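Local coordinates for kinesin-like protein KAR3 (Saccharomyces cerevisiae, PDB 1F9V) that is a kinesin-family motor domain with bound ADP that probably couples ATP hydrolysis to movement along microtubules, at residues Q63-N66 with V67-F70; R168-Q171 with E172-T175; R262-Q265 with N266-S270; T328-S331 with L332-A335. The protein carries 2 engineered substitutions. One frame throughout, in Å; residues are numbered along the deposited sequence.

Contact 1 (Q63-N66 with V67-F70); sequences QDTN and VDVF
Two side-chain torsions bring Thr65 and Asp68 together: OG1 of Thr65 sits between its own backbone N and carbonyl carbon (chi1 65°), facing the first turn of the helix, while CG of Asp68 swings beside its backbone N (chi1 -63°) and turns the carboxylate back toward the threonine. Each residue then serves the other's amide. Asp68 N donates to Thr65 OG1 at 3.2 Å, and Thr65 N donates to Asp68 OD2 at 2.9 Å, nearly straight at 167° but arriving from above the carboxylate plane. A weak bond from Thr65 OG1 to Asp68 OD2, 3.1 Å long, ties the two side chains. Threonine suits the place because its short hydroxyl can take an amide at the helix start, and aspartate because its carboxylate can fold back one turn. Behind the cap the helical ladder begins, with Val69 N on Thr65 O at 3.0 Å. The carboxylate of Asp64 crosses that of Asp68 at about a right angle, OD1 lying 4.0 Å from Asp68 OD2; this like-charge closeness is probably eased by Lys71, which forms a salt bridge with Asp68 OD1, and Asp64 OD2 accepts from Asp61 N. A leucine in place of Asp68 would probably leave Thr65 N without its acceptor and Lys71 without its charge mate. The Asn66 amide is held outside the cap: OD1 accepts from Arg10 NH1 and ND2 donates to Phe100 O, both residues of an ADP pocket. The reciprocal Thr65-Asp68 pair is a capping box, starting helix 66-77 of the kinesin motor domain.

Contact 2 (R168-Q171 with E172-T175); sequences RHDQ and ETKT
Asp170 and Thr175 close a beta-hairpin whose turn carries a G1 beta bulge. Their bond from Asp170 N to Thr175 O is short and straight, 2.8 Å with an N-H...O angle of 172°, and makes them an antiparallel hydrogen-bonded pair. On the return side Asp170 O faces two amides, both held weakly: Lys174 N at 2.8 Å with a poor angle and Thr175 N at 3.3 Å. Two residues facing one define the bulge, and Lys174 takes the left-handed backbone conformation (phi 56°) that the bulge needs.

Asp170 also uses its side chain. With CG anti to the backbone N (chi1 -171°), OD2 reaches over the turn and accepts Glu172 N at 3.0 Å on its anti side, forming an Asx turn; Thr173 N adds a weak bond to the same oxygen. Aspartate fits because its carboxylate is just long enough to meet these amides. With an alanine here, the Glu172 and Thr173 amides would probably lose this acceptor and the turn would be freer to flex. The Asp170 and Glu172 side chains lie side by side with their carboxylate planes nearly perpendicular, OE2 of Glu172 lying 5.4 Å from Asp170 OD2, so the two like charges probably repel mildly at this exposed tip.

Further out, the hairpin packs on helix 297-306: His169 meets Tyr300 and Tyr304 edge-to-face while its ND1 is hydrogen-bonded to Thr176 OG1, and Lys174 NZ bonds Thr307 OG1, just beyond the helix end. Beside Asp170, Thr173 OG1 approaches the carboxylate carbon CG at 3.3 Å, and this same hydroxyl bonds Thr175 OG1 at 2.8 Å.

Contact 3 (R262-Q265 with N266-S270); sequences RETQ and NINKS
Lys269 curls back over Gln265, one turn earlier on helix 258-281, the helix that follows the switch II region in kinesins. From the start its chain keeps close to a single atom, Gln265 O: CB lies 3.4 Å from it, CG stands back at 4.1 Å, and bends at chi2, chi3 and chi4 then return the chain, CD at 3.8 Å and CE at 3.2 Å. The tip, NZ, donates to Gln265 O at 2.9 Å, well off the direction in which the carbonyl points. Lys269 N gives the regular helical bond to the same oxygen at 3.0 Å, and the two donors arrive from opposite faces of the carbonyl plane. A lysine suits this exposed place, since a long, flexible chain is able to double back to a carbonyl of its own helix.

One residue earlier on the helix than Gln265, Thr264 CG2 packs beside the Asn268 amide, its ND2 3.7 Å away, while Thr264 OG1 bonds Arg260 O. Asn266 ND2 is hydrogen-bonded to Asn142 OD1. Glu263 and Ile267 run side by side; Glu263 also touches Ala216, which probably is an engineered alanine, standing where the first switch motif of kinesins has arginine. Gln265 runs alongside Lys269, pointing the same way, and its OE1 accepts Arg262 NE at 3.2 Å, the donor tilted from the carbonyl plane.

Contact 4 (T328-S331 with L332-A335); sequences TLNS and LRFA
Ala335 N donates to Ser331 O at 2.9 Å, a nearly straight helical bond (164°), and the small side chains of these two residues let the helix lie close on strand 311-318, where both meet Val316. One turn back, Leu332 N bonds Thr328 O at 2.9 Å, and the side chains of this pair lie side by side, pointing the same way. Leu332 CG is placed beside its backbone N (chi1 -70°), which lays the side chain along the helix with CG 3.4 Å from Thr328 O and CD1 3.9 Å from Thr328 CG2. Branched, compact groups suit this buried flank: Leu332 packs against Cys9, Met40, Val42, Phe54 and Phe56, while Thr328 OG1, which would otherwise be a polar cost, bonds His324 O.

The other flank is polar. Arg333 N bonds Leu329 O at 3.0 Å, and the arginine chain, bent at chi3, folds its guanidinium back so that Leu329 O lies over one face, 3.6 Å from its plane and displaced toward the rim. NH2 rests 3.5 Å from Leu329 CB, so the aliphatic side of the leucine supports the charged group. Asn330 OD1 comes to the guanidinium edge, 3.0 Å from NH1, with the amide plane turned steeply, 68°, against it.

Further along, the Phe334 ring stacks with that of Tyr91. The chemistry thus splits helix 325-338 lengthwise: hydrocarbon and small groups face the sheets, while the arginine charge stays at the surface, where the nearby oxygens Leu329 O and Asn330 OD1 probably favour it.

How the contacts relate
The four contacts follow one another along the chain, each made between adjoining segments, so none nests in or crosses another. Contact 1 starts helix 66-77, contact 2 turns the hairpin between strands 167-170 and 175-178, and contacts 3 and 4 lie within helices 258-281 and 325-338. Contacts 3 and 4 come nearest, about 7 Å between closest atoms, whereas contact 2 lies across the chain's centre from contacts 1 and 4, and contact 3 across it from contact 1. Contact 1 joins its helix start to an ADP pocket, contact 2 rests on helix 297-306, contact 3 meets loops at Asn142 and Ala216, and contact 4 fastens the late helix to the central and three-stranded sheets.

Contact 1 (Q63-N66 with V67-F70)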
ATOM      1  N   GLN A  63      -2.576  13.054  15.052  1.00 11.06           N
ATOM      2  CA  GLN A  63      -2.048  12.583  16.331  1.00 12.54           C
ATOM      3  C   GLN A  63      -1.562  11.136  16.232  1.00 12.93           C
ATOM      4  O   GLN A  63      -0.808  10.670  17.085  1.00 12.43           O
ATOM      5  CB  GLN A  63      -3.116  12.677  17.428  1.00 15.16           C
ATOM      6  CG  GLN A  63      -3.718  14.065  17.612  1.00 21.13           C
ATOM      7  CD  GLN A  63      -2.882  14.960  18.516  1.00 24.29           C
ATOM      8  OE1 GLN A  63      -1.657  14.842  18.570  1.00 24.77           O
ATOM      9  NE2 GLN A  63      -3.547  15.859  19.234  1.00 25.82           N
ATOM     10  N   ASP A  64      -2.000  10.430  15.191  1.00 11.51           N
ATOM     11  CA  ASP A  64      -1.619   9.031  15.008  1.00 10.01           C
ATOM     12  C   ASP A  64      -0.210   8.851  14.466  1.00 10.47           C
ATOM     13  O   ASP A  64       0.086   9.216  13.333  1.00 11.14           O
ATOM     14  CB  ASP A  64      -2.614   8.339  14.084  1.00 10.44           C
ATOM     15  CG  ASP A  64      -3.935   8.062  14.765  1.00 12.68           C
ATOM     16  OD1 ASP A  64      -3.926   7.514  15.885  1.00 14.66           O
ATOM     17  OD2 ASP A  64      -4.989   8.387  14.185  1.00 13.62           O
ATOM     18  N   THR A  65       0.659   8.282  15.293  1.00 10.04           N
ATOM     19  CA  THR A  65       2.047   8.028  14.922  1.00  9.80           C
ATOM     20  C   THR A  65       2.158   6.711  14.143  1.00  8.84           C
ATOM     21  O   THR A  65       1.185   5.969  14.006  1.00  8.58           O
ATOM     22  CB  THR A  65       2.928   7.895  16.182  1.00 10.84           C
ATOM     23  OG1 THR A  65       2.527   6.731  16.912  1.00 11.82           O
ATOM     24  CG2 THR A  65       2.773   9.110  17.088  1.00 11.50           C
ATOM     25  N   ASN A  66       3.353   6.423  13.642  1.00  9.03           N
ATOM     26  CA  ASN A  66       3.572   5.177  12.921  1.00  9.68           C
ATOM     27  C   ASN A  66       3.300   3.984  13.835  1.00  9.58           C
ATOM     28  O   ASN A  66       2.769   2.965  13.399  1.00 10.78           O
ATOM     29  CB  ASN A  66       4.997   5.130  12.374  1.00  9.03           C
ATOM     30  CG  ASN A  66       5.114   5.811  11.029  1.00 10.40           C
ATOM     31  OD1 ASN A  66       4.172   6.463  10.573  1.00 10.51           O
ATOM     32  ND2 ASN A  66       6.265   5.668  10.383  1.00 10.84           N
ATOM     33  N   VAL A  67       3.645   4.107  15.116  1.00 10.71           N
ATOM     34  CA  VAL A  67       3.393   3.025  16.063  1.00 10.83           C
ATOM     35  C   VAL A  67       1.876   2.810  16.218  1.00 10.71           C
ATOM     36  O   VAL A  67       1.402   1.672  16.272  1.00 10.13           O
ATOM     37  CB  VAL A  67       4.042   3.332  17.449  1.00 10.35           C
ATOM     38  CG1 VAL A  67       3.444   2.450  18.525  1.00 11.97           C
ATOM     39  CG2 VAL A  67       5.549   3.125  17.365  1.00 10.81           C
ATOM     40  N   ASP A  68       1.114   3.901  16.281  1.00  9.93           N
ATOM     41  CA  ASP A  68      -0.342   3.812  16.401  1.00 11.06           C
ATOM     42  C   ASP A  68      -0.939   3.133  15.162  1.00  9.10           C
ATOM     43  O   ASP A  68      -1.856   2.323  15.263  1.00 10.72           O
ATOM     44  CB  ASP A  68      -0.962   5.209  16.540  1.00 11.94           C
ATOM     45  CG  ASP A  68      -0.523   5.921  17.802  1.00 13.78           C
ATOM     46  OD1 ASP A  68      -0.253   5.230  18.809  1.00 16.25           O
ATOM     47  OD2 ASP A  68      -0.444   7.170  17.784  1.00 13.00           O
ATOM     48  N   VAL A  69      -0.414   3.477  13.992  1.00  9.06           N
ATOM     49  CA  VAL A  69      -0.905   2.902  12.744  1.00  9.04           C
ATOM     50  C   VAL A  69      -0.663   1.397  12.719  1.00  8.50           C
ATOM     51  O   VAL A  69      -1.547   0.621  12.366  1.00  8.71           O
ATOM     52  CB  VAL A  69      -0.207   3.549  11.521  1.00 10.58           C
ATOM     53  CG1 VAL A  69      -0.481   2.719  10.252  1.00 10.45           C
ATOM     54  CG2 VAL A  69      -0.698   4.989  11.347  1.00 10.14           C
ATOM     55  N   PHE A  70       0.527   0.976  13.121  1.00  9.06           N
ATOM     56  CA  PHE A  70       0.813  -0.446  13.086  1.00 11.15           C
ATOM     57  C   PHE A  70      -0.013  -1.274  14.055  1.00 12.02           C
ATOM     58  O   PHE A  70      -0.092  -2.495  13.919  1.00 12.39           O
ATOM     59  CB  PHE A  70       2.302  -0.714  13.304  1.00 11.76           C
ATOM     60  CG  PHE A  70       2.728  -2.074  12.835  1.00 11.91           C
ATOM     61  CD1 PHE A  70       2.833  -2.348  11.474  1.00 11.27           C
ATOM     62  CD2 PHE A  70       2.959  -3.097  13.747  1.00 12.90           C
ATOM     63  CE1 PHE A  70       3.156  -3.629  11.028  1.00 10.91           C
ATOM     64  CE2 PHE A  70       3.285  -4.380  13.312  1.00 13.01           C
ATOM     65  CZ  PHE A  70       3.380  -4.644  11.945  1.00 12.82           C
TER

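Contact 2 (R168-Q171 with E172-T175)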
ATOM      1  N   ARG A 168       7.017 -14.524 -14.023  1.00 11.59           N
ATOM      2  CA  ARG A 168       6.726 -15.944 -14.168  1.00 10.75           C
ATOM      3  C   ARG A 168       5.644 -16.365 -13.197  1.00 10.35           C
ATOM      4  O   ARG A 168       5.898 -16.531 -12.005  1.00 11.92           O
ATOM      5  CB  ARG A 168       7.978 -16.785 -13.901  1.00 11.90           C
ATOM      6  CG  ARG A 168       9.108 -16.554 -14.875  1.00 12.25           C
ATOM      7  CD  ARG A 168       9.195 -17.669 -15.905  1.00 14.41           C
ATOM      8  NE  ARG A 168      10.455 -17.609 -16.643  1.00 15.79           N
ATOM      9  CZ  ARG A 168      10.651 -16.865 -17.731  1.00 17.26           C
ATOM     10  NH1 ARG A 168       9.666 -16.120 -18.209  1.00 16.53           N
ATOM     11  NH2 ARG A 168      11.836 -16.849 -18.331  1.00 17.10           N
ATOM     12  N   HIS A 169       4.433 -16.525 -13.705  1.00  9.56           N
ATOM     13  CA  HIS A 169       3.321 -16.956 -12.881  1.00 11.37           C
ATOM     14  C   HIS A 169       3.258 -18.481 -12.917  1.00 14.15           C
ATOM     15  O   HIS A 169       3.216 -19.080 -13.996  1.00 14.61           O
ATOM     16  CB  HIS A 169       2.005 -16.401 -13.418  1.00 10.06           C
ATOM     17  CG  HIS A 169       1.848 -14.925 -13.251  1.00 11.07           C
ATOM     18  ND1 HIS A 169       2.012 -14.290 -12.036  1.00 13.03           N
ATOM     19  CD2 HIS A 169       1.500 -13.961 -14.135  1.00 10.76           C
ATOM     20  CE1 HIS A 169       1.769 -12.999 -12.180  1.00 10.42           C
ATOM     21  NE2 HIS A 169       1.456 -12.774 -13.446  1.00 11.80           N
ATOM     22  N   ASP A 170       3.264 -19.098 -11.741  1.00 15.59           N
ATOM     23  CA  ASP A 170       3.165 -20.548 -11.616  1.00 19.87           C
ATOM     24  C   ASP A 170       1.711 -20.827 -11.261  1.00 21.59           C
ATOM     25  O   ASP A 170       1.324 -20.767 -10.096  1.00 21.52           O
ATOM     26  CB  ASP A 170       4.083 -21.052 -10.499  1.00 21.10           C
ATOM     27  CG  ASP A 170       4.199 -22.574 -10.464  1.00 25.59           C
ATOM     28  OD1 ASP A 170       5.258 -23.072 -10.028  1.00 28.42           O
ATOM     29  OD2 ASP A 170       3.242 -23.271 -10.865  1.00 26.06           O
ATOM     30  N   GLN A 171       0.906 -21.119 -12.276  1.00 24.93           N
ATOM     31  CA  GLN A 171      -0.515 -21.383 -12.085  1.00 29.09           C
ATOM     32  C   GLN A 171      -0.764 -22.562 -11.150  1.00 30.52           C
ATOM     33  O   GLN A 171      -1.858 -22.718 -10.611  1.00 31.54           O
ATOM     34  CB  GLN A 171      -1.188 -21.638 -13.442  1.00 30.87           C
ATOM     35  CG  GLN A 171      -0.542 -20.895 -14.619  1.00 33.58           C
ATOM     36  CD  GLN A 171       0.514 -21.732 -15.338  1.00 35.36           C
ATOM     37  OE1 GLN A 171       1.685 -21.756 -14.947  1.00 33.49           O
ATOM     38  NE2 GLN A 171       0.096 -22.425 -16.395  1.00 36.35           N
ATOM     39  N   GLU A 172       0.259 -23.386 -10.955  1.00 32.24           N
ATOM     40  CA  GLU A 172       0.150 -24.554 -10.092  1.00 33.19           C
ATOM     41  C   GLU A 172       0.086 -24.153  -8.625  1.00 31.83           C
ATOM     42  O   GLU A 172      -0.905 -24.415  -7.941  1.00 32.81           O
ATOM     43  CB  GLU A 172       1.344 -25.491 -10.324  1.00 35.74           C
ATOM     44  CG  GLU A 172       1.827 -26.233  -9.081  1.00 39.58           C
ATOM     45  CD  GLU A 172       1.374 -27.680  -9.057  1.00 41.70           C
ATOM     46  OE1 GLU A 172       0.838 -28.125  -8.017  1.00 43.21           O
ATOM     47  OE2 GLU A 172       1.553 -28.372 -10.080  1.00 43.43           O
ATOM     48  N   THR A 173       1.151 -23.515  -8.152  1.00 29.19           N
ATOM     49  CA  THR A 173       1.246 -23.089  -6.765  1.00 27.24           C
ATOM     50  C   THR A 173       0.650 -21.700  -6.537  1.00 26.34           C
ATOM     51  O   THR A 173       0.622 -21.207  -5.407  1.00 25.12           O
ATOM     52  CB  THR A 173       2.707 -23.061  -6.322  1.00 26.91           C
ATOM     53  OG1 THR A 173       3.468 -22.305  -7.268  1.00 26.50           O
ATOM     54  CG2 THR A 173       3.268 -24.466  -6.256  1.00 28.16           C
ATOM     55  N   LYS A 174       0.172 -21.082  -7.614  1.00 23.67           N
ATOM     56  CA  LYS A 174      -0.405 -19.745  -7.552  1.00 21.29           C
ATOM     57  C   LYS A 174       0.597 -18.753  -6.952  1.00 19.51           C
ATOM     58  O   LYS A 174       0.252 -17.926  -6.101  1.00 17.45           O
ATOM     59  CB  LYS A 174      -1.700 -19.761  -6.736  1.00 22.57           C
ATOM     60  CG  LYS A 174      -2.935 -20.101  -7.562  1.00 24.28           C
ATOM     61  CD  LYS A 174      -4.184 -19.440  -6.987  1.00 29.67           C
ATOM     62  CE  LYS A 174      -4.642 -18.258  -7.847  1.00 33.19           C
ATOM     63  NZ  LYS A 174      -5.234 -17.126  -7.056  1.00 32.63           N
ATOM     64  N   THR A 175       1.846 -18.855  -7.399  1.00 15.57           N
ATOM     65  CA  THR A 175       2.901 -17.966  -6.942  1.00 14.77           C
ATOM     66  C   THR A 175       3.545 -17.300  -8.149  1.00 13.61           C
ATOM     67  O   THR A 175       3.382 -17.749  -9.288  1.00 13.53           O
ATOM     68  CB  THR A 175       3.982 -18.707  -6.124  1.00 16.45           C
ATOM     69  OG1 THR A 175       4.598 -19.716  -6.934  1.00 17.69           O
ATOM     70  CG2 THR A 175       3.363 -19.344  -4.893  1.00 15.09           C
TER

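Contact 3 (R262-Q265 with N266-S270)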
ATOM      1  N   ARG A 262       5.528  10.924 -20.950  1.00 11.39           N
ATOM      2  CA  ARG A 262       5.486   9.473 -20.907  1.00 12.16           C
ATOM      3  C   ARG A 262       5.253   8.952 -19.503  1.00 11.93           C
ATOM      4  O   ARG A 262       4.461   8.032 -19.306  1.00 11.58           O
ATOM      5  CB  ARG A 262       6.778   8.898 -21.486  1.00 15.63           C
ATOM      6  CG  ARG A 262       7.081   9.410 -22.897  1.00 20.92           C
ATOM      7  CD  ARG A 262       6.388   8.586 -23.984  1.00 25.17           C
ATOM      8  NE  ARG A 262       5.125   9.174 -24.425  1.00 27.62           N
ATOM      9  CZ  ARG A 262       4.833   9.483 -25.686  1.00 28.39           C
ATOM     10  NH1 ARG A 262       5.717   9.269 -26.656  1.00 29.35           N
ATOM     11  NH2 ARG A 262       3.645   9.999 -25.982  1.00 29.27           N
ATOM     12  N   GLU A 263       5.933   9.541 -18.522  1.00 11.96           N
ATOM     13  CA  GLU A 263       5.764   9.108 -17.144  1.00 12.51           C
ATOM     14  C   GLU A 263       4.355   9.422 -16.643  1.00 11.28           C
ATOM     15  O   GLU A 263       3.733   8.603 -15.972  1.00 10.13           O
ATOM     16  CB  GLU A 263       6.832   9.752 -16.254  1.00 16.74           C
ATOM     17  CG  GLU A 263       6.379  10.938 -15.453  1.00 24.00           C
ATOM     18  CD  GLU A 263       7.470  11.452 -14.535  1.00 26.92           C
ATOM     19  OE1 GLU A 263       7.166  12.305 -13.670  1.00 28.47           O
ATOM     20  OE2 GLU A 263       8.629  10.998 -14.680  1.00 26.54           O
ATOM     21  N   THR A 264       3.837  10.594 -16.996  1.00 10.40           N
ATOM     22  CA  THR A 264       2.494  10.982 -16.575  1.00 10.88           C
ATOM     23  C   THR A 264       1.462  10.004 -17.118  1.00 10.98           C
ATOM     24  O   THR A 264       0.549   9.591 -16.406  1.00 11.61           O
ATOM     25  CB  THR A 264       2.142  12.396 -17.081  1.00 11.10           C
ATOM     26  OG1 THR A 264       3.091  13.334 -16.561  1.00 13.02           O
ATOM     27  CG2 THR A 264       0.738  12.793 -16.643  1.00 12.54           C
ATOM     28  N   GLN A 265       1.611   9.636 -18.386  1.00 10.27           N
ATOM     29  CA  GLN A 265       0.689   8.707 -19.017  1.00 10.97           C
ATOM     30  C   GLN A 265       0.737   7.343 -18.341  1.00  9.45           C
ATOM     31  O   GLN A 265      -0.293   6.726 -18.103  1.00 10.13           O
ATOM     32  CB  GLN A 265       1.022   8.556 -20.504  1.00 12.09           C
ATOM     33  CG  GLN A 265       0.769   9.814 -21.318  1.00 15.77           C
ATOM     34  CD  GLN A 265       1.224   9.678 -22.758  1.00 17.35           C
ATOM     35  OE1 GLN A 265       2.287   9.122 -23.039  1.00 17.90           O
ATOM     36  NE2 GLN A 265       0.417  10.187 -23.680  1.00 19.00           N
ATOM     37  N   ASN A 266       1.943   6.882 -18.030  1.00 10.00           N
ATOM     38  CA  ASN A 266       2.119   5.581 -17.389  1.00 10.51           C
ATOM     39  C   ASN A 266       1.613   5.564 -15.944  1.00 11.02           C
ATOM     40  O   ASN A 266       1.030   4.573 -15.495  1.00 10.59           O
ATOM     41  CB  ASN A 266       3.596   5.170 -17.438  1.00 11.20           C
ATOM     42  CG  ASN A 266       3.995   4.606 -18.794  1.00 11.57           C
ATOM     43  OD1 ASN A 266       3.260   3.814 -19.387  1.00 14.14           O
ATOM     44  ND2 ASN A 266       5.155   5.015 -19.290  1.00 12.08           N
ATOM     45  N   ILE A 267       1.837   6.654 -15.216  1.00 10.31           N
ATOM     46  CA  ILE A 267       1.371   6.732 -13.836  1.00 10.60           C
ATOM     47  C   ILE A 267      -0.157   6.786 -13.845  1.00 10.72           C
ATOM     48  O   ILE A 267      -0.813   6.078 -13.086  1.00 11.14           O
ATOM     49  CB  ILE A 267       1.934   7.987 -13.123  1.00 10.92           C
ATOM     50  CG1 ILE A 267       3.444   7.828 -12.926  1.00 11.10           C
ATOM     51  CG2 ILE A 267       1.232   8.197 -11.783  1.00 10.20           C
ATOM     52  CD1 ILE A 267       4.164   9.126 -12.617  1.00 11.77           C
ATOM     53  N   ASN A 268      -0.715   7.611 -14.726  1.00 10.80           N
ATOM     54  CA  ASN A 268      -2.163   7.745 -14.834  1.00 12.03           C
ATOM     55  C   ASN A 268      -2.803   6.393 -15.131  1.00 13.10           C
ATOM     56  O   ASN A 268      -3.742   5.973 -14.455  1.00 13.93           O
ATOM     57  CB  ASN A 268      -2.530   8.719 -15.954  1.00 13.57           C
ATOM     58  CG  ASN A 268      -2.307  10.172 -15.572  1.00 15.63           C
ATOM     59  OD1 ASN A 268      -1.919  10.486 -14.446  1.00 17.16           O
ATOM     60  ND2 ASN A 268      -2.553  11.069 -16.519  1.00 18.27           N
ATOM     61  N   LYS A 269      -2.291   5.713 -16.152  1.00 13.10           N
ATOM     62  CA  LYS A 269      -2.829   4.415 -16.545  1.00 13.73           C
ATOM     63  C   LYS A 269      -2.688   3.371 -15.441  1.00 11.87           C
ATOM     64  O   LYS A 269      -3.626   2.620 -15.154  1.00 11.56           O
ATOM     65  CB  LYS A 269      -2.120   3.918 -17.808  1.00 16.21           C
ATOM     66  CG  LYS A 269      -3.027   3.783 -19.012  1.00 23.11           C
ATOM     67  CD  LYS A 269      -3.469   5.144 -19.525  1.00 25.73           C
ATOM     68  CE  LYS A 269      -2.387   5.797 -20.371  1.00 27.78           C
ATOM     69  NZ  LYS A 269      -2.331   7.265 -20.139  1.00 30.65           N
ATOM     70  N   SER A 270      -1.510   3.326 -14.830  1.00  9.36           N
ATOM     71  CA  SER A 270      -1.229   2.365 -13.775  1.00 10.09           C
ATOM     72  C   SER A 270      -2.132   2.564 -12.557  1.00  7.81           C
ATOM     73  O   SER A 270      -2.710   1.606 -12.046  1.00  7.66           O
ATOM     74  CB  SER A 270       0.251   2.458 -13.367  1.00  9.61           C
ATOM     75  OG  SER A 270       0.561   1.486 -12.387  1.00 14.87           O
TER

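Contact 4 (T328-S331 with L332-A335)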
ATOM      1  N   THR A 328      -6.359  16.320  -2.279  1.00 10.86           N
ATOM      2  CA  THR A 328      -6.848  15.534  -1.159  1.00  9.68           C
ATOM      3  C   THR A 328      -8.222  14.981  -1.522  1.00  9.54           C
ATOM      4  O   THR A 328      -8.515  13.810  -1.277  1.00  9.27           O
ATOM      5  CB  THR A 328      -6.959  16.383   0.119  1.00 10.87           C
ATOM      6  OG1 THR A 328      -5.650  16.610   0.646  1.00 11.06           O
ATOM      7  CG2 THR A 328      -7.799  15.667   1.170  1.00 11.46           C
ATOM      8  N   LEU A 329      -9.068  15.817  -2.116  1.00  9.01           N
ATOM      9  CA  LEU A 329     -10.391  15.368  -2.513  1.00  9.24           C
ATOM     10  C   LEU A 329     -10.267  14.296  -3.601  1.00  8.51           C
ATOM     11  O   LEU A 329     -11.056  13.352  -3.646  1.00  9.21           O
ATOM     12  CB  LEU A 329     -11.231  16.560  -2.993  1.00 11.64           C
ATOM     13  CG  LEU A 329     -11.817  17.372  -1.822  1.00 11.32           C
ATOM     14  CD1 LEU A 329     -12.450  18.648  -2.352  1.00 14.38           C
ATOM     15  CD2 LEU A 329     -12.841  16.542  -1.052  1.00  9.98           C
ATOM     16  N   ASN A 330      -9.270  14.438  -4.466  1.00  8.64           N
ATOM     17  CA  ASN A 330      -9.047  13.449  -5.520  1.00  9.77           C
ATOM     18  C   ASN A 330      -8.689  12.108  -4.870  1.00  9.66           C
ATOM     19  O   ASN A 330      -9.247  11.068  -5.222  1.00  9.62           O
ATOM     20  CB  ASN A 330      -7.908  13.892  -6.441  1.00 11.33           C
ATOM     21  CG  ASN A 330      -8.343  14.945  -7.454  1.00 12.70           C
ATOM     22  OD1 ASN A 330      -9.535  15.115  -7.728  1.00 14.50           O
ATOM     23  ND2 ASN A 330      -7.374  15.653  -8.014  1.00 14.74           N
ATOM     24  N   SER A 331      -7.771  12.148  -3.908  1.00  8.54           N
ATOM     25  CA  SER A 331      -7.332  10.943  -3.205  1.00  8.58           C
ATOM     26  C   SER A 331      -8.467  10.258  -2.445  1.00  8.56           C
ATOM     27  O   SER A 331      -8.560   9.030  -2.425  1.00  6.90           O
ATOM     28  CB  SER A 331      -6.199  11.278  -2.227  1.00  7.73           C
ATOM     29  OG  SER A 331      -5.010  11.629  -2.911  1.00  7.72           O
ATOM     30  N   LEU A 332      -9.332  11.048  -1.814  1.00  7.59           N
ATOM     31  CA  LEU A 332     -10.444  10.486  -1.061  1.00  7.90           C
ATOM     32  C   LEU A 332     -11.465   9.875  -2.006  1.00  8.46           C
ATOM     33  O   LEU A 332     -12.139   8.901  -1.662  1.00  8.67           O
ATOM     34  CB  LEU A 332     -11.096  11.563  -0.181  1.00  8.67           C
ATOM     35  CG  LEU A 332     -10.219  12.004   1.002  1.00  9.36           C
ATOM     36  CD1 LEU A 332     -10.824  13.230   1.681  1.00 10.00           C
ATOM     37  CD2 LEU A 332     -10.088  10.856   1.994  1.00 10.88           C
ATOM     38  N   ARG A 333     -11.583  10.439  -3.204  1.00  8.13           N
ATOM     39  CA  ARG A 333     -12.512   9.882  -4.173  1.00  9.44           C
ATOM     40  C   ARG A 333     -11.943   8.538  -4.665  1.00  8.48           C
ATOM     41  O   ARG A 333     -12.695   7.587  -4.897  1.00  8.30           O
ATOM     42  CB  ARG A 333     -12.722  10.857  -5.329  1.00 11.17           C
ATOM     43  CG  ARG A 333     -13.967  11.727  -5.151  1.00 15.83           C
ATOM     44  CD  ARG A 333     -14.133  12.726  -6.292  1.00 18.63           C
ATOM     45  NE  ARG A 333     -14.306  14.073  -5.764  1.00 25.99           N
ATOM     46  CZ  ARG A 333     -13.466  15.079  -5.983  1.00 26.34           C
ATOM     47  NH1 ARG A 333     -12.385  14.901  -6.726  1.00 28.30           N
ATOM     48  NH2 ARG A 333     -13.694  16.256  -5.428  1.00 28.71           N
ATOM     49  N   PHE A 334     -10.622   8.457  -4.808  1.00  8.47           N
ATOM     50  CA  PHE A 334     -10.005   7.194  -5.221  1.00  8.57           C
ATOM     51  C   PHE A 334     -10.236   6.174  -4.099  1.00  8.67           C
ATOM     52  O   PHE A 334     -10.639   5.035  -4.349  1.00  8.96           O
ATOM     53  CB  PHE A 334      -8.501   7.368  -5.454  1.00  9.63           C
ATOM     54  CG  PHE A 334      -7.786   6.079  -5.797  1.00 11.15           C
ATOM     55  CD1 PHE A 334      -7.256   5.273  -4.796  1.00 10.47           C
ATOM     56  CD2 PHE A 334      -7.654   5.670  -7.122  1.00 11.33           C
ATOM     57  CE1 PHE A 334      -6.603   4.075  -5.109  1.00 11.67           C
ATOM     58  CE2 PHE A 334      -7.002   4.475  -7.440  1.00 11.68           C
ATOM     59  CZ  PHE A 334      -6.480   3.683  -6.435  1.00 10.67           C
ATOM     60  N   ALA A 335      -9.981   6.590  -2.859  1.00  8.63           N
ATOM     61  CA  ALA A 335     -10.172   5.722  -1.700  1.00  8.89           C
ATOM     62  C   ALA A 335     -11.590   5.171  -1.651  1.00  8.21           C
ATOM     63  O   ALA A 335     -11.793   3.996  -1.349  1.00  8.49           O
ATOM     64  CB  ALA A 335      -9.871   6.490  -0.421  1.00  9.93           C
TER